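Local coordinates for transcriptional regulator, PadR family (Bacillus cereus, PDB 4ESB), which probably binds operator DNA through a winged helix-turn-helix domain and regulates transcription as a dimeric member of the PadR family, at residues Y46-L49 / L50-Q53; Q89-G92 / M93-T96. All coordinates share one frame; numbering follows the deposited sequence.

Both contacts are turns of single helices: contact 1 lies on helix 42-54, contact 2 on the long C-terminal helix 78-101. The two are in series along the chain, separated by strands 58-64 and 70-76, the antiparallel hairpin that forms the wing of the winged helix-turn-helix fold. They sit on opposite sides of the chain's centre, with their own centres 25 Å apart and nearest atoms about 15 Å apart, and do not touch. Contact 1 packs against helix 10-20 and the wing strands, whereas contact 2 meets the second subunit. One contact thus lies in the probable DNA-binding domain, the other on the helix that meets the second subunit, consistent with a dimeric PadR-like regulator.

Contact 1 (Y46-L49 / L50-Q53); sequences YPLL and LRMQ
Y46 and L50, one helical turn apart, meet ring to branch: L50 CG lies over one face of the phenol ring, 4.1 Å from its centroid and displaced toward the rim, a CH-pi contact. CG of Y46 stands anti to the backbone N (chi1 -176°), which turns the ring toward L50, whose CD1 comes within 3.5 Å of Y46 CE2. P47 has no N-H, and the N of L48 also lacks a bond to the turn before, where the helix is kinked. L48 sends CD1 across to M52 CG at 3.9 Å; the same methyl lies obliquely beside the R51 guanidinium, which E55 engages in a salt bridge. At L49, Q53 NE2 gives L49 O a fairly straight bond of 3.0 Å (163°), although NE2 stands 61° out of the L49 carbonyl plane; Q53 N reaches that oxygen from the opposite face. Helix 42-54, third of the winged helix-turn-helix and just before the wing hairpin, is probably the DNA-recognition helix. Buried L49 and M52 face the interior, both on I58. Q53 lies against strands 58-64 and 70-76, and the NE2 bond holds its amide back on its own helix, one N-H already spent on L49 O.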
loop_
_atom_site.group_PDB
_atom_site.type_symbol
_atom_site.label_atom_id
_atom_site.label_comp_id
_atom_site.label_asym_id
_atom_site.label_seq_id
_atom_site.Cartn_x
_atom_site.Cartn_y
_atom_site.Cartn_z
ATOM N N TYR A 46 -1.259 -5.658 -18.964
ATOM C CA TYR A 46 -1.556 -5.000 -20.235
ATOM C C TYR A 46 -2.652 -3.944 -20.099
ATOM O O TYR A 46 -2.483 -2.811 -20.550
ATOM C CB TYR A 46 -1.946 -6.022 -21.307
ATOM C CG TYR A 46 -2.162 -5.413 -22.667
ATOM C CD1 TYR A 46 -1.150 -4.698 -23.293
ATOM C CD2 TYR A 46 -3.374 -5.557 -23.330
ATOM C CE1 TYR A 46 -1.339 -4.139 -24.538
ATOM C CE2 TYR A 46 -3.573 -5.001 -24.577
ATOM C CZ TYR A 46 -2.553 -4.289 -25.175
ATOM O OH TYR A 46 -2.738 -3.736 -26.418
ATOM N N PRO A 47 -3.783 -4.311 -19.474
ATOM C CA PRO A 47 -4.884 -3.350 -19.343
ATOM C C PRO A 47 -4.474 -2.123 -18.529
ATOM O O PRO A 47 -5.002 -1.029 -18.740
ATOM C CB PRO A 47 -5.966 -4.149 -18.605
ATOM C CG PRO A 47 -5.583 -5.581 -18.768
ATOM C CD PRO A 47 -4.095 -5.592 -18.820
ATOM N N LEU A 48 -3.543 -2.312 -17.600
ATOM C CA LEU A 48 -3.021 -1.207 -16.809
ATOM C C LEU A 48 -2.148 -0.303 -17.674
ATOM O O LEU A 48 -2.171 0.914 -17.520
ATOM C CB LEU A 48 -2.229 -1.735 -15.610
ATOM C CG LEU A 48 -1.466 -0.704 -14.773
ATOM C CD1 LEU A 48 -2.409 0.367 -14.247
ATOM C CD2 LEU A 48 -0.735 -1.387 -13.626
ATOM N N LEU A 49 -1.391 -0.899 -18.592
ATOM C CA LEU A 49 -0.557 -0.123 -19.507
ATOM C C LEU A 49 -1.417 0.678 -20.481
ATOM O O LEU A 49 -1.074 1.804 -20.838
ATOM C CB LEU A 49 0.389 -1.030 -20.300
ATOM C CG LEU A 49 1.592 -1.643 -19.581
ATOM C CD1 LEU A 49 2.408 -2.439 -20.585
ATOM C CD2 LEU A 49 2.453 -0.583 -18.910
ATOM N N LEU A 50 -2.527 0.091 -20.916
ATOM C CA LEU A 50 -3.428 0.764 -21.844
ATOM C C LEU A 50 -4.045 1.980 -21.174
ATOM O O LEU A 50 -4.287 3.006 -21.808
ATOM C CB LEU A 50 -4.543 -0.180 -22.293
ATOM C CG LEU A 50 -4.198 -1.269 -23.310
ATOM C CD1 LEU A 50 -5.373 -2.221 -23.462
ATOM C CD2 LEU A 50 -3.825 -0.658 -24.652
ATOM N N ARG A 51 -4.301 1.847 -19.879
ATOM C CA ARG A 51 -4.967 2.888 -19.117
ATOM C C ARG A 51 -3.991 4.003 -18.757
ATOM O O ARG A 51 -4.332 5.181 -18.834
ATOM C CB ARG A 51 -5.588 2.280 -17.859
ATOM C CG ARG A 51 -6.388 3.254 -17.022
ATOM C CD ARG A 51 -7.220 2.520 -15.983
ATOM N NE ARG A 51 -6.421 2.093 -14.837
ATOM C CZ ARG A 51 -6.101 2.877 -13.811
ATOM N NH1 ARG A 51 -6.504 4.142 -13.778
ATOM N NH2 ARG A 51 -5.371 2.398 -12.814
ATOM N N MET A 52 -2.772 3.631 -18.379
ATOM C CA MET A 52 -1.746 4.614 -18.061
ATOM C C MET A 52 -1.442 5.471 -19.287
ATOM O O MET A 52 -1.079 6.640 -19.161
ATOM C CB MET A 52 -0.474 3.927 -17.559
ATOM C CG MET A 52 -0.621 3.293 -16.179
ATOM S SD MET A 52 0.860 2.428 -15.624
ATOM C CE MET A 52 2.001 3.794 -15.422
ATOM N N GLN A 53 -1.604 4.888 -20.471
ATOM C CA GLN A 53 -1.437 5.627 -21.716
ATOM C C GLN A 53 -2.606 6.574 -21.947
ATOM O O GLN A 53 -2.420 7.723 -22.347
ATOM C CB GLN A 53 -1.339 4.667 -22.900
ATOM C CG GLN A 53 0.028 4.045 -23.100
ATOM C CD GLN A 53 0.017 2.976 -24.167
ATOM O OE1 GLN A 53 0.279 3.247 -25.338
ATOM N NE2 GLN A 53 -0.301 1.750 -23.769
#

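Contact 2 (Q89-G92 / M93-T96); sequences QSWG and MVST
W91 lays its indole over the start of the next turn, with S95 CB on one face, 4.1 Å from the centroid of the five-membered ring and 3.8 Å from W91 CE2. This CH-pi contact suits a serine, whose short side chain has nothing bulky beyond CB to hold the indole off, its OG being turned anti to the backbone N. On the benzo side V94 CG1 approaches obliquely, 3.8 Å from W91 CE3; it occupies the position between backbone N and carbonyl carbon (chi1 62°). With chi1 of W91 at 169°, the indole swings over the side of S95. The backbone between the two residues is tied by S95 N to W91 O, 2.8 Å, one of the regular i to i+4 links of helix 78-101, the long C-terminal helix that follows the winged helix-turn-helix elements. At the next residue, G92 O accepts both T96 N and the hydroxyl T96 OG1, the latter arriving almost in line with the C=O bond. A threonine can thus direct its hydroxyl back to its own helix. Farther out, W91 NE1 donates to N99 OD1 of the second subunit, while the indole packs on V98 and V94 on V9 of that same subunit. S90 OG is hydrogen-bonded to E86 O one turn earlier.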
loop_
_atom_site.group_PDB
_atom_site.type_symbol
_atom_site.label_atom_id
_atom_site.label_comp_id
_atom_site.label_asym_id
_atom_site.label_seq_id
_atom_site.Cartn_x
_atom_site.Cartn_y
_atom_site.Cartn_z
ATOM N N GLN A 89 6.642 10.277 -2.531
ATOM C CA GLN A 89 6.410 10.975 -1.276
ATOM C C GLN A 89 5.435 10.196 -0.408
ATOM O O GLN A 89 5.710 9.934 0.761
ATOM C CB GLN A 89 5.883 12.384 -1.541
ATOM C CG GLN A 89 6.974 13.357 -1.939
ATOM C CD GLN A 89 6.435 14.586 -2.641
ATOM O OE1 GLN A 89 5.257 14.921 -2.514
ATOM N NE2 GLN A 89 7.297 15.259 -3.396
ATOM N N SER A 90 4.296 9.825 -0.984
ATOM C CA SER A 90 3.306 9.037 -0.264
ATOM C C SER A 90 3.928 7.743 0.250
ATOM O O SER A 90 3.731 7.375 1.407
ATOM C CB SER A 90 2.113 8.705 -1.164
ATOM O OG SER A 90 1.616 9.859 -1.819
ATOM N N TRP A 91 4.685 7.059 -0.604
ATOM C CA TRP A 91 5.236 5.757 -0.241
ATOM C C TRP A 91 6.194 5.820 0.944
ATOM O O TRP A 91 6.154 4.963 1.824
ATOM C CB TRP A 91 5.963 5.099 -1.410
ATOM C CG TRP A 91 6.724 3.916 -0.930
ATOM C CD1 TRP A 91 8.073 3.821 -0.755
ATOM C CD2 TRP A 91 6.173 2.668 -0.504
ATOM N NE1 TRP A 91 8.398 2.581 -0.263
ATOM C CE2 TRP A 91 7.247 1.852 -0.099
ATOM C CE3 TRP A 91 4.873 2.157 -0.433
ATOM C CZ2 TRP A 91 7.064 0.553 0.369
ATOM C CZ3 TRP A 91 4.691 0.866 0.029
ATOM C CH2 TRP A 91 5.780 0.078 0.424
ATOM N N GLY A 92 7.071 6.818 0.952
ATOM C CA GLY A 92 8.059 6.937 2.009
ATOM C C GLY A 92 7.385 7.263 3.327
ATOM O O GLY A 92 7.861 6.899 4.400
ATOM N N MET A 93 6.257 7.955 3.227
ATOM C CA MET A 93 5.467 8.336 4.387
ATOM C C MET A 93 4.821 7.097 5.001
ATOM O O MET A 93 5.030 6.787 6.173
ATOM C CB MET A 93 4.388 9.327 3.949
ATOM C CG MET A 93 3.949 10.311 5.015
ATOM S SD MET A 93 2.979 11.664 4.316
ATOM C CE MET A 93 4.192 12.444 3.248
ATOM N N VAL A 94 4.036 6.393 4.192
ATOM C CA VAL A 94 3.340 5.189 4.635
ATOM C C VAL A 94 4.316 4.089 5.055
ATOM O O VAL A 94 4.099 3.407 6.054
ATOM C CB VAL A 94 2.409 4.646 3.530
ATOM C CG1 VAL A 94 3.210 4.246 2.297
ATOM C CG2 VAL A 94 1.597 3.470 4.044
ATOM N N SER A 95 5.385 3.919 4.286
ATOM C CA SER A 95 6.398 2.919 4.593
ATOM C C SER A 95 6.954 3.152 5.993
ATOM O O SER A 95 7.006 2.237 6.815
ATOM C CB SER A 95 7.525 2.975 3.561
ATOM O OG SER A 95 8.621 2.160 3.942
ATOM N N THR A 96 7.364 4.387 6.256
ATOM C CA THR A 96 7.908 4.763 7.556
ATOM C C THR A 96 6.881 4.545 8.663
ATOM O O THR A 96 7.194 3.988 9.714
ATOM C CB THR A 96 8.346 6.240 7.559
ATOM O OG1 THR A 96 9.551 6.384 6.796
ATOM C CG2 THR A 96 8.588 6.739 8.979
#